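PDB 6JTJ: beta-hexosaminidase from Neisseria gonorrhoeae, which probably cleaves terminal beta-1,4-linked N-acetylglucosamine from peptidoglycan fragments during cell wall recycling, as a glycoside hydrolase of family 3. Local coordinates for residues I42-L56 with T87-I101. Sequence-based numbering, arbitrary orientation.
Sequences IPRGPVMADIAAFRL and TLTAEIKALRTPELI
R44 and E99 meet through a side-on grip: NE and NH2 of the R44 guanidinium both donate to E99 O, at 2.8 Å and 2.7 Å, with the oxygen lying in the guanidinium plane. R44 NH2 donates in the carbonyl plane, onto a lone pair of E99 O, whereas NE donates from above that plane. P98 CB, 3.5 Å from R44 CZ, sits centrally over one face of the guanidinium and I101 CG1 lies over the opposite face, offset toward its rim; NH1 turns to Q351. R55 and E91 form a two-pronged salt bridge, R55 NE to E91 OE2 (2.8 Å) and R55 NH2 to E91 OE1 (3.0 Å). Bends at chi2 and chi3 (-59° and -53°) curl the R55 chain back to this carboxylate, and T87 CG2 lies over the guanidinium face. L56 N reaches E91 OE2 from the opposite face of the carboxylate to R55 NE. In the (beta/alpha)8-type barrel domain of this family, the segments join strand 47-49 and its flanking loops to helix 82-94 and the turn into strand 101-108. A single backbone hydrogen bond runs from I42 N to T97 O (2.8 Å); a water accepts from R96 NE and donates to P98 O. R96 NH2 bonds weakly to P43 O, its NH1 being held by L64 O and D66 O. Apolar packing brings I51 CD1 tip to tip with L88 CD1, tightly at 3.5 Å, and lays L56 CD2 against L88 and I92.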
loop_
_atom_site.group_PDB
_atom_site.type_symbol
_atom_site.label_atom_id
_atom_site.label_comp_id
_atom_site.label_asym_id
_atom_site.label_seq_id
_atom_site.Cartn_x
_atom_site.Cartn_y
_atom_site.Cartn_z
ATOM N N ILE C 42 -34.543 -14.307 5.941
ATOM C CA ILE C 42 -33.971 -13.387 6.927
ATOM C C ILE C 42 -33.477 -12.137 6.192
ATOM O O ILE C 42 -32.760 -12.253 5.202
ATOM C CB ILE C 42 -32.754 -14.023 7.629
ATOM C CG1 ILE C 42 -33.037 -15.486 7.999
ATOM C CG2 ILE C 42 -32.359 -13.213 8.856
ATOM C CD1 ILE C 42 -31.832 -16.243 8.532
ATOM N N PRO C 43 -33.865 -10.946 6.654
ATOM C CA PRO C 43 -33.300 -9.775 5.996
ATOM C C PRO C 43 -31.757 -9.778 6.040
ATOM O O PRO C 43 -31.143 -10.344 6.972
ATOM C CB PRO C 43 -33.865 -8.603 6.806
ATOM C CG PRO C 43 -35.069 -9.143 7.502
ATOM C CD PRO C 43 -34.801 -10.591 7.730
ATOM N N ARG C 44 -31.142 -9.177 5.025
ATOM C CA ARG C 44 -29.684 -9.069 4.995
ATOM C C ARG C 44 -29.253 -8.133 6.104
ATOM O O ARG C 44 -29.735 -7.008 6.189
ATOM C CB ARG C 44 -29.219 -8.535 3.658
ATOM C CG ARG C 44 -29.469 -9.449 2.487
ATOM C CD ARG C 44 -29.091 -8.749 1.198
ATOM N NE ARG C 44 -29.147 -9.642 0.048
ATOM C CZ ARG C 44 -29.830 -9.426 -1.066
ATOM N NH1 ARG C 44 -30.541 -8.307 -1.255
ATOM N NH2 ARG C 44 -29.788 -10.343 -2.019
ATOM N N GLY C 45 -28.377 -8.621 6.978
ATOM C CA GLY C 45 -27.863 -7.811 8.077
ATOM C C GLY C 45 -26.826 -6.811 7.618
ATOM O O GLY C 45 -26.421 -6.828 6.464
ATOM N N PRO C 46 -26.360 -5.949 8.533
ATOM C CA PRO C 46 -25.413 -4.882 8.176
ATOM C C PRO C 46 -23.935 -5.244 8.310
ATOM O O PRO C 46 -23.102 -4.356 8.382
ATOM C CB PRO C 46 -25.770 -3.778 9.177
ATOM C CG PRO C 46 -26.163 -4.530 10.402
ATOM C CD PRO C 46 -26.878 -5.772 9.903
ATOM N N VAL C 47 -23.605 -6.522 8.347
ATOM C CA VAL C 47 -22.212 -6.934 8.471
ATOM C C VAL C 47 -21.830 -7.711 7.237
ATOM O O VAL C 47 -22.568 -8.600 6.825
ATOM C CB VAL C 47 -22.000 -7.819 9.713
ATOM C CG1 VAL C 47 -20.575 -8.346 9.778
ATOM C CG2 VAL C 47 -22.326 -7.046 10.978
ATOM N N MET C 48 -20.686 -7.387 6.658
ATOM C CA MET C 48 -20.125 -8.174 5.575
ATOM C C MET C 48 -18.937 -8.933 6.137
ATOM O O MET C 48 -17.987 -8.351 6.638
ATOM C CB MET C 48 -19.696 -7.288 4.412
ATOM C CG MET C 48 -19.088 -8.044 3.243
ATOM S SD MET C 48 -18.859 -7.043 1.738
ATOM C CE MET C 48 -20.324 -7.468 0.814
ATOM N N ALA C 49 -19.020 -10.248 6.100
ATOM C CA ALA C 49 -17.996 -11.080 6.714
ATOM C C ALA C 49 -17.221 -11.758 5.604
ATOM O O ALA C 49 -17.316 -11.343 4.459
ATOM C CB ALA C 49 -18.639 -12.083 7.662
ATOM N N ASP C 50 -16.447 -12.782 5.938
ATOM C CA ASP C 50 -15.713 -13.521 4.928
ATOM C C ASP C 50 -15.526 -14.961 5.382
ATOM O O ASP C 50 -16.094 -15.376 6.374
ATOM C CB ASP C 50 -14.380 -12.832 4.631
ATOM C CG ASP C 50 -13.424 -12.875 5.790
ATOM O OD1 ASP C 50 -13.750 -13.479 6.844
ATOM O OD2 ASP C 50 -12.339 -12.266 5.649
ATOM N N ILE C 51 -14.750 -15.724 4.640
ATOM C CA ILE C 51 -14.622 -17.143 4.921
ATOM C C ILE C 51 -13.188 -17.580 4.694
ATOM O O ILE C 51 -12.412 -16.889 4.039
ATOM C CB ILE C 51 -15.632 -17.984 4.115
ATOM C CG1 ILE C 51 -15.533 -17.676 2.624
ATOM C CG2 ILE C 51 -17.048 -17.687 4.611
ATOM C CD1 ILE C 51 -16.307 -18.646 1.757
ATOM N N ALA C 52 -12.844 -18.731 5.259
ATOM C CA ALA C 52 -11.448 -19.115 5.402
ATOM C C ALA C 52 -10.829 -19.649 4.133
ATOM O O ALA C 52 -9.701 -19.282 3.787
ATOM C CB ALA C 52 -11.312 -20.130 6.522
ATOM N N ALA C 53 -11.534 -20.524 3.436
ATOM C CA ALA C 53 -10.901 -21.273 2.351
ATOM C C ALA C 53 -11.856 -21.559 1.199
ATOM O O ALA C 53 -12.668 -20.696 0.843
ATOM C CB ALA C 53 -10.267 -22.554 2.910
ATOM N N PHE C 54 -11.769 -22.745 0.604
ATOM C CA PHE C 54 -12.432 -23.007 -0.673
ATOM C C PHE C 54 -13.901 -23.449 -0.561
ATOM O O PHE C 54 -14.668 -23.279 -1.510
ATOM C CB PHE C 54 -11.639 -24.051 -1.455
ATOM C CG PHE C 54 -10.168 -23.739 -1.567
ATOM C CD1 PHE C 54 -9.737 -22.525 -2.100
ATOM C CD2 PHE C 54 -9.217 -24.656 -1.146
ATOM C CE1 PHE C 54 -8.388 -22.233 -2.206
ATOM C CE2 PHE C 54 -7.862 -24.373 -1.256
ATOM C CZ PHE C 54 -7.448 -23.162 -1.786
ATOM N N ARG C 55 -14.282 -24.010 0.586
ATOM C CA ARG C 55 -15.634 -24.516 0.813
ATOM C C ARG C 55 -16.069 -24.167 2.216
ATOM O O ARG C 55 -15.243 -24.089 3.114
ATOM C CB ARG C 55 -15.665 -26.040 0.658
ATOM C CG ARG C 55 -15.345 -26.555 -0.741
ATOM C CD ARG C 55 -16.306 -26.022 -1.800
ATOM N NE ARG C 55 -17.715 -26.261 -1.462
ATOM C CZ ARG C 55 -18.348 -27.428 -1.608
ATOM N NH1 ARG C 55 -17.710 -28.493 -2.086
ATOM N NH2 ARG C 55 -19.631 -27.537 -1.273
ATOM N N LEU C 56 -17.363 -23.950 2.415
ATOM C CA LEU C 56 -17.855 -23.587 3.739
ATOM C C LEU C 56 -17.691 -24.732 4.719
ATOM O O LEU C 56 -17.947 -25.878 4.376
ATOM C CB LEU C 56 -19.337 -23.223 3.691
ATOM C CG LEU C 56 -19.769 -22.027 2.850
ATOM C CD1 LEU C 56 -21.266 -21.804 3.020
ATOM C CD2 LEU C 56 -18.983 -20.772 3.201
ATOM N N THR C 87 -19.254 -23.527 -6.900
ATOM C CA THR C 87 -19.788 -24.352 -5.822
ATOM C C THR C 87 -19.840 -23.556 -4.522
ATOM O O THR C 87 -20.822 -23.610 -3.783
ATOM C CB THR C 87 -18.901 -25.595 -5.601
ATOM O OG1 THR C 87 -18.639 -26.215 -6.862
ATOM C CG2 THR C 87 -19.572 -26.587 -4.696
ATOM N N LEU C 88 -18.772 -22.809 -4.265
ATOM C CA LEU C 88 -18.705 -21.969 -3.088
ATOM C C LEU C 88 -19.801 -20.902 -3.082
ATOM O O LEU C 88 -20.485 -20.731 -2.083
ATOM C CB LEU C 88 -17.323 -21.313 -2.975
ATOM C CG LEU C 88 -17.139 -20.324 -1.836
ATOM C CD1 LEU C 88 -17.468 -20.987 -0.510
ATOM C CD2 LEU C 88 -15.717 -19.774 -1.838
ATOM N N THR C 89 -19.966 -20.180 -4.183
ATOM C CA THR C 89 -20.950 -19.103 -4.205
ATOM C C THR C 89 -22.357 -19.678 -4.109
ATOM O O THR C 89 -23.224 -19.095 -3.468
ATOM C CB THR C 89 -20.812 -18.178 -5.435
ATOM O OG1 THR C 89 -20.894 -18.933 -6.643
ATOM C CG2 THR C 89 -19.472 -17.438 -5.407
ATOM N N ALA C 90 -22.575 -20.827 -4.745
ATOM C CA ALA C 90 -23.885 -21.459 -4.722
ATOM C C ALA C 90 -24.258 -21.846 -3.298
ATOM O O ALA C 90 -25.355 -21.537 -2.841
ATOM C CB ALA C 90 -23.913 -22.670 -5.629
ATOM N N GLU C 91 -23.338 -22.486 -2.584
ATOM C CA GLU C 91 -23.630 -22.897 -1.218
ATOM C C GLU C 91 -23.796 -21.703 -0.272
ATOM O O GLU C 91 -24.565 -21.776 0.669
ATOM C CB GLU C 91 -22.602 -23.918 -0.696
ATOM C CG GLU C 91 -21.221 -23.380 -0.377
ATOM C CD GLU C 91 -20.269 -24.459 0.107
ATOM O OE1 GLU C 91 -20.766 -25.490 0.576
ATOM O OE2 GLU C 91 -19.026 -24.304 0.019
ATOM N N ILE C 92 -23.095 -20.602 -0.525
ATOM C CA ILE C 92 -23.330 -19.372 0.235
ATOM C C ILE C 92 -24.745 -18.849 -0.006
ATOM O O ILE C 92 -25.430 -18.443 0.930
ATOM C CB ILE C 92 -22.301 -18.268 -0.131
ATOM C CG1 ILE C 92 -20.933 -18.620 0.464
ATOM C CG2 ILE C 92 -22.751 -16.901 0.372
ATOM C CD1 ILE C 92 -19.771 -17.884 -0.168
ATOM N N LYS C 93 -25.154 -18.829 -1.264
ATOM C CA LYS C 93 -26.455 -18.293 -1.640
ATOM C C LYS C 93 -27.601 -19.168 -1.131
ATOM O O LYS C 93 -28.668 -18.663 -0.790
ATOM C CB LYS C 93 -26.554 -18.121 -3.158
ATOM C CG LYS C 93 -25.548 -17.126 -3.723
ATOM C CD LYS C 93 -26.112 -16.291 -4.859
ATOM C CE LYS C 93 -25.250 -15.054 -5.138
ATOM N NZ LYS C 93 -25.510 -13.886 -4.224
ATOM N N ALA C 94 -27.368 -20.478 -1.072
ATOM C CA ALA C 94 -28.397 -21.430 -0.647
ATOM C C ALA C 94 -28.799 -21.294 0.819
ATOM O O ALA C 94 -29.853 -21.778 1.209
ATOM C CB ALA C 94 -27.934 -22.855 -0.929
ATOM N N LEU C 95 -27.965 -20.654 1.636
ATOM C CA LEU C 95 -28.210 -20.610 3.071
ATOM C C LEU C 95 -29.463 -19.853 3.468
ATOM O O LEU C 95 -30.091 -20.193 4.470
ATOM C CB LEU C 95 -27.019 -19.999 3.812
ATOM C CG LEU C 95 -25.728 -20.812 3.805
ATOM C CD1 LEU C 95 -24.627 -19.974 4.439
ATOM C CD2 LEU C 95 -25.880 -22.145 4.532
ATOM N N ARG C 96 -29.816 -18.820 2.711
ATOM C CA ARG C 96 -30.880 -17.919 3.132
ATOM C C ARG C 96 -31.331 -17.037 2.002
ATOM O O ARG C 96 -30.716 -17.011 0.946
ATOM C CB ARG C 96 -30.424 -17.052 4.314
ATOM C CG ARG C 96 -29.118 -16.298 4.059
ATOM C CD ARG C 96 -28.482 -15.737 5.327
ATOM N NE ARG C 96 -29.058 -14.457 5.722
ATOM C CZ ARG C 96 -28.664 -13.755 6.780
ATOM N NH1 ARG C 96 -27.680 -14.209 7.566
ATOM N NH2 ARG C 96 -29.264 -12.598 7.068
ATOM N N THR C 97 -32.441 -16.350 2.238
ATOM C CA THR C 97 -33.045 -15.422 1.291
ATOM C C THR C 97 -33.490 -14.175 2.050
ATOM O O THR C 97 -33.937 -14.289 3.180
ATOM C CB THR C 97 -34.299 -16.044 0.648
ATOM O OG1 THR C 97 -33.956 -17.329 0.140
ATOM C CG2 THR C 97 -34.837 -15.176 -0.496
ATOM N N PRO C 98 -33.328 -12.977 1.458
ATOM C CA PRO C 98 -32.578 -12.680 0.236
ATOM C C PRO C 98 -31.141 -13.205 0.327
ATOM O O PRO C 98 -30.549 -13.226 1.415
ATOM C CB PRO C 98 -32.598 -11.156 0.177
ATOM C CG PRO C 98 -33.823 -10.767 0.925
ATOM C CD PRO C 98 -33.924 -11.763 2.041
ATOM N N GLU C 99 -30.615 -13.656 -0.800
ATOM C CA GLU C 99 -29.334 -14.321 -0.818
ATOM C C GLU C 99 -28.245 -13.342 -0.401
ATOM O O GLU C 99 -28.284 -12.157 -0.744
ATOM C CB GLU C 99 -29.059 -14.901 -2.197
ATOM C CG GLU C 99 -30.100 -15.943 -2.613
ATOM C CD GLU C 99 -29.874 -16.511 -4.001
ATOM O OE1 GLU C 99 -29.327 -15.794 -4.853
ATOM O OE2 GLU C 99 -30.265 -17.671 -4.259
ATOM N N LEU C 100 -27.310 -13.838 0.403
ATOM C CA LEU C 100 -26.173 -13.039 0.832
ATOM C C LEU C 100 -25.470 -12.459 -0.398
ATOM O O LEU C 100 -25.217 -13.175 -1.353
ATOM C CB LEU C 100 -25.191 -13.890 1.648
ATOM C CG LEU C 100 -25.659 -14.363 3.034
ATOM C CD1 LEU C 100 -24.620 -15.294 3.641
ATOM C CD2 LEU C 100 -25.944 -13.207 3.978
ATOM N N ILE C 101 -25.188 -11.158 -0.357
ATOM C CA ILE C 101 -24.460 -10.474 -1.422
ATOM C C ILE C 101 -22.980 -10.858 -1.342
ATOM O O ILE C 101 -22.396 -10.885 -0.271
ATOM C CB ILE C 101 -24.617 -8.940 -1.299
ATOM C CG1 ILE C 101 -26.053 -8.527 -1.627
ATOM C CG2 ILE C 101 -23.638 -8.205 -2.201
ATOM C CD1 ILE C 101 -26.478 -8.722 -3.063
HETATM O O HOH W 1 -30.487 -12.683 4.201
#